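Local coordinates for putative cell adhesion protein (Parabacteroides distasonis, PDB 3LIU) that is a putative cell adhesion protein and fimbrillin of the FimA/Mfa1 family that probably serves as a building block of bacterial pili, at residues 20-25 against 71-76; 43-48 against 61-66. All coordinates share one frame; numbering follows the deposited sequence. Where two conformers were deposited one is given.

Contact 1: residues 20-25 against 71-76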
# COMPACT_ATOMS: atom_id res chain seq x y z
N ALA A 20 22.99 1.87 -18.43
CA ALA A 20 21.68 2.41 -18.75
C ALA A 20 20.66 1.32 -18.48
O ALA A 20 20.93 0.12 -18.64
CB ALA A 20 21.59 2.89 -20.19
N LEU A 21 19.48 1.73 -18.06
CA LEU A 21 18.51 0.78 -17.50
C LEU A 21 17.11 1.14 -18.01
O LEU A 21 16.78 2.29 -18.05
CB LEU A 21 18.61 0.78 -15.96
CG LEU A 21 17.82 -0.26 -15.17
CD1 LEU A 21 18.55 -0.68 -13.90
CD2 LEU A 21 16.39 0.22 -14.86
N ALA A 22 16.33 0.14 -18.45
CA ALA A 22 14.96 0.37 -18.91
C ALA A 22 13.96 -0.36 -18.01
O ALA A 22 14.18 -1.54 -17.64
CB ALA A 22 14.83 -0.05 -20.34
N ILE A 23 12.89 0.34 -17.60
CA ILE A 23 11.81 -0.30 -16.78
C ILE A 23 10.50 -0.46 -17.55
O ILE A 23 10.19 0.32 -18.48
CB ILE A 23 11.56 0.47 -15.44
CG1 ILE A 23 10.94 1.85 -15.70
CG2 ILE A 23 12.90 0.62 -14.67
CD1 ILE A 23 9.41 1.89 -15.86
N LYS A 24 9.74 -1.49 -17.19
CA LYS A 24 8.44 -1.72 -17.80
C LYS A 24 7.43 -0.76 -17.21
O LYS A 24 7.38 -0.58 -16.00
CB LYS A 24 7.99 -3.15 -17.55
CG LYS A 24 6.77 -3.57 -18.36
CD LYS A 24 6.10 -4.81 -17.72
CE LYS A 24 6.91 -6.08 -17.98
NZ LYS A 24 6.59 -7.17 -17.01
N SER A 25 6.62 -0.14 -18.07
CA SER A 25 5.70 0.93 -17.66
C SER A 25 4.28 0.65 -18.16
O SER A 25 4.10 0.22 -19.31
CB SER A 25 6.19 2.29 -18.20
OG SER A 25 5.80 3.36 -17.36
N THR A 71 8.18 1.80 -22.44
CA THR A 71 9.17 1.63 -21.37
C THR A 71 9.69 3.01 -21.00
O THR A 71 9.49 3.98 -21.76
CB THR A 71 10.37 0.78 -21.82
OG1 THR A 71 11.07 1.42 -22.90
CG2 THR A 71 9.91 -0.57 -22.27
N LYS A 72 10.33 3.13 -19.84
CA LYS A 72 11.04 4.36 -19.50
C LYS A 72 12.46 4.02 -19.15
O LYS A 72 12.71 2.93 -18.65
CB LYS A 72 10.35 5.05 -18.34
CG LYS A 72 8.91 5.43 -18.64
CD LYS A 72 8.43 6.45 -17.67
CE LYS A 72 7.90 7.65 -18.37
NZ LYS A 72 7.52 8.67 -17.37
N ASP A 73 13.37 4.96 -19.39
CA ASP A 73 14.81 4.72 -19.28
C ASP A 73 15.44 5.67 -18.28
O ASP A 73 14.94 6.78 -18.07
CB ASP A 73 15.48 4.96 -20.67
CG ASP A 73 14.92 4.03 -21.76
OD1 ASP A 73 14.70 2.84 -21.45
OD2 ASP A 73 14.64 4.49 -22.89
N VAL A 74 16.55 5.22 -17.69
CA VAL A 74 17.45 6.12 -16.96
C VAL A 74 18.75 6.13 -17.74
O VAL A 74 19.33 5.09 -17.99
CB VAL A 74 17.67 5.67 -15.49
CG1 VAL A 74 18.23 4.26 -15.42
CG2 VAL A 74 18.59 6.64 -14.76
N GLY A 75 19.19 7.33 -18.14
CA GLY A 75 20.28 7.53 -19.09
C GLY A 75 21.59 7.03 -18.56
O GLY A 75 21.69 6.77 -17.36
N PRO A 76 22.59 6.90 -19.44
CA PRO A 76 23.83 6.28 -19.01
C PRO A 76 24.38 6.93 -17.78
O PRO A 76 24.34 8.14 -17.66
CB PRO A 76 24.76 6.50 -20.20
CG PRO A 76 23.86 6.40 -21.35
CD PRO A 76 22.62 7.17 -20.89

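Contact 2: residues 43-48 against 61-66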
# COMPACT_ATOMS: atom_id res chain seq x y z
N VAL A 43 5.65 6.87 -13.54
CA VAL A 43 7.04 6.73 -13.16
C VAL A 43 7.70 8.02 -13.51
O VAL A 43 7.96 8.31 -14.67
CB VAL A 43 7.67 5.57 -13.91
CG1 VAL A 43 9.17 5.53 -13.68
CG2 VAL A 43 6.95 4.25 -13.47
N ASN A 44 7.94 8.84 -12.51
CA ASN A 44 8.51 10.18 -12.74
C ASN A 44 10.03 10.21 -12.54
O ASN A 44 10.77 10.81 -13.31
CB ASN A 44 7.86 11.14 -11.76
CG ASN A 44 6.39 11.20 -11.94
OD1 ASN A 44 5.91 11.29 -13.06
ND2 ASN A 44 5.64 11.17 -10.84
N THR A 45 10.49 9.55 -11.49
CA THR A 45 11.92 9.49 -11.20
C THR A 45 12.27 8.04 -10.98
O THR A 45 11.42 7.26 -10.53
CB THR A 45 12.33 10.30 -9.92
OG1 THR A 45 11.70 9.73 -8.77
CG2 THR A 45 11.98 11.80 -10.02
N LEU A 46 13.52 7.70 -11.27
CA LEU A 46 14.11 6.42 -10.91
C LEU A 46 15.38 6.61 -10.09
O LEU A 46 16.30 7.36 -10.48
CB LEU A 46 14.43 5.58 -12.14
CG LEU A 46 13.17 5.15 -12.89
CD1 LEU A 46 13.58 4.51 -14.21
CD2 LEU A 46 12.35 4.18 -12.07
N THR A 47 15.42 5.92 -8.95
CA THR A 47 16.63 5.83 -8.14
C THR A 47 17.17 4.44 -8.30
O THR A 47 16.46 3.47 -8.06
CB THR A 47 16.35 6.10 -6.65
OG1 THR A 47 15.78 7.40 -6.51
CG2 THR A 47 17.63 6.04 -5.83
N VAL A 48 18.43 4.34 -8.69
CA VAL A 48 19.10 3.07 -8.98
C VAL A 48 20.26 2.91 -7.99
O VAL A 48 21.09 3.81 -7.80
CB VAL A 48 19.61 3.04 -10.42
CG1 VAL A 48 20.34 1.73 -10.73
CG2 VAL A 48 18.45 3.30 -11.43
N THR A 61 19.86 9.18 -8.84
CA THR A 61 18.45 9.43 -9.17
C THR A 61 18.37 10.35 -10.39
O THR A 61 19.06 11.36 -10.45
CB THR A 61 17.65 10.07 -8.01
OG1 THR A 61 17.62 9.18 -6.89
CG2 THR A 61 16.15 10.34 -8.42
N LYS A 62 17.54 9.97 -11.34
CA LYS A 62 17.32 10.72 -12.57
C LYS A 62 15.85 10.70 -12.91
O LYS A 62 15.07 9.86 -12.41
CB LYS A 62 18.11 10.14 -13.75
CG LYS A 62 19.63 10.13 -13.50
CD LYS A 62 20.46 9.66 -14.67
CE LYS A 62 21.95 10.03 -14.43
NZ LYS A 62 22.86 9.13 -15.18
N ASP A 63 15.46 11.65 -13.73
CA ASP A 63 14.10 11.68 -14.25
C ASP A 63 14.01 10.55 -15.24
O ASP A 63 14.99 10.27 -15.99
CB ASP A 63 13.78 13.04 -14.90
CG ASP A 63 13.56 14.13 -13.86
OD1 ASP A 63 13.42 13.82 -12.66
OD2 ASP A 63 13.54 15.30 -14.24
N ALA A 64 12.86 9.87 -15.21
CA ALA A 64 12.61 8.76 -16.12
C ALA A 64 12.31 9.35 -17.50
O ALA A 64 11.51 10.27 -17.60
CB ALA A 64 11.45 7.90 -15.62
N THR A 65 13.00 8.88 -18.53
CA THR A 65 12.75 9.37 -19.89
C THR A 65 11.74 8.45 -20.59
O THR A 65 11.84 7.22 -20.55
CB THR A 65 14.05 9.53 -20.70
OG1 THR A 65 14.78 8.31 -20.68
CG2 THR A 65 14.93 10.66 -20.13
N PRO A 66 10.72 9.05 -21.23
CA PRO A 66 9.70 8.23 -21.87
C PRO A 66 10.17 7.62 -23.17
O PRO A 66 10.99 8.18 -23.87
CB PRO A 66 8.57 9.23 -22.15
CG PRO A 66 9.28 10.50 -22.33
CD PRO A 66 10.39 10.48 -21.32

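Contact 1: residues 20-25 against 71-76
Leu21 and Val74 face each other as a hydrogen-bonded antiparallel pair, part of the β-rich FimA domain, a family of the transthyretin clan. Here strands 16-24 and 71-80 run side by side, their segment axes 156° apart. Val74 N reaches Leu21 O at 3.0 Å, whereas the return bond from Leu21 N to Val74 O is weak at 3.4 Å. On their shared face, Leu21 CB meets Val74 CG1 at 3.5 Å in the modelled conformer, one of two deposited for the valine. That methyl lies between the backbone N and the carbonyl carbon (chi1 58°), a setting that turns it to Leu21. Val86 and Val88 of strand 82-90 pack against Leu21.

Lys72, with the most surface buried among residues of the two segments, bonds Ile23 in both directions, most closely from Ile23 N to Lys72 O (2.8 Å). The two side chains lie alongside each other, with Ile23 CD1 4.1 Å from Lys72 CB. Further out, Lys72 CG passes Ser25 OG at 3.9 Å, and a bend at chi3 (125°) leads the amine away toward Val43.

On the other face, Asp73 OD2 is hydrogen-bonded to Asn67 ND2, while OD1 comes within 3.1 Å of Ala22 CB.

Contact 2: residues 43-48 against 61-66
Thr47 OG1 and Thr61 OG1 share a hydrogen bond of 2.6 Å, the shortest between the two segments, in which either hydroxyl could be the donor. The pair is non-hydrogen-bonded in its backbone, so here the side chains supply the link. Both hydroxyls stand anti to their carbonyl carbons (chi1 -58° in Thr47, -63° in Thr61), and the two side chains cross at a slant, bringing Thr47 CG2 within 3.3 Å of Thr61 OG1. A valine in place of Thr61 has no hydroxyl and would probably leave Thr47 OG1 without its mate across the strands.

The segments belong to the β-hairpin of strands 45-52 and 57-66. Leu46 and Lys62 form a hydrogen-bonded pair within these segments, with Leu46 N to Lys62 O at 2.9 Å and Lys62 N to Leu46 O at 3.0 Å. Ala64 N continues the pairing to Asn44 O at 3.0 Å, but approaches from above the carbonyl plane, 43° out of it; here Asn44 precedes the strand and Ala64 sits at the break in strand 57-66. Ala64 points its methyl at the partner segment: CB lies 3.8 Å from Val43 CG1 and 4.2 Å from Leu46 CG.

Around the hairpin, Gln97 of helix 94-101 touches both Thr47 and Thr61, Leu46 packs on Val88 and Ala90 of strand 82-90, and Ala64 meets Lys72 of strand 71-80.

Contact 2 is nested, along the chain, inside the loop that contact 1 closes, and their centres lie about 8 Å apart. The seam between them is the antiparallel pairing of strands 57-66 and 71-80, which gives the local order 16-24, 71-80, 57-66, 45-52. Its evidence includes Thr65 N, a probable hydrogen-bond donor to Asp73 O at 2.9 Å. Lysines tie the contacts in both directions: Lys72 NZ donates a hydrogen bond to Val43 O (2.8 Å), and Lys62 NZ, hydrogen-bonded to Gln77 OE1, also makes a weak hydrogen bond to Gly75 O. Both contacts also meet on one residue of strand 82-90, since Leu21, Ile23 and Leu46 all touch Val88.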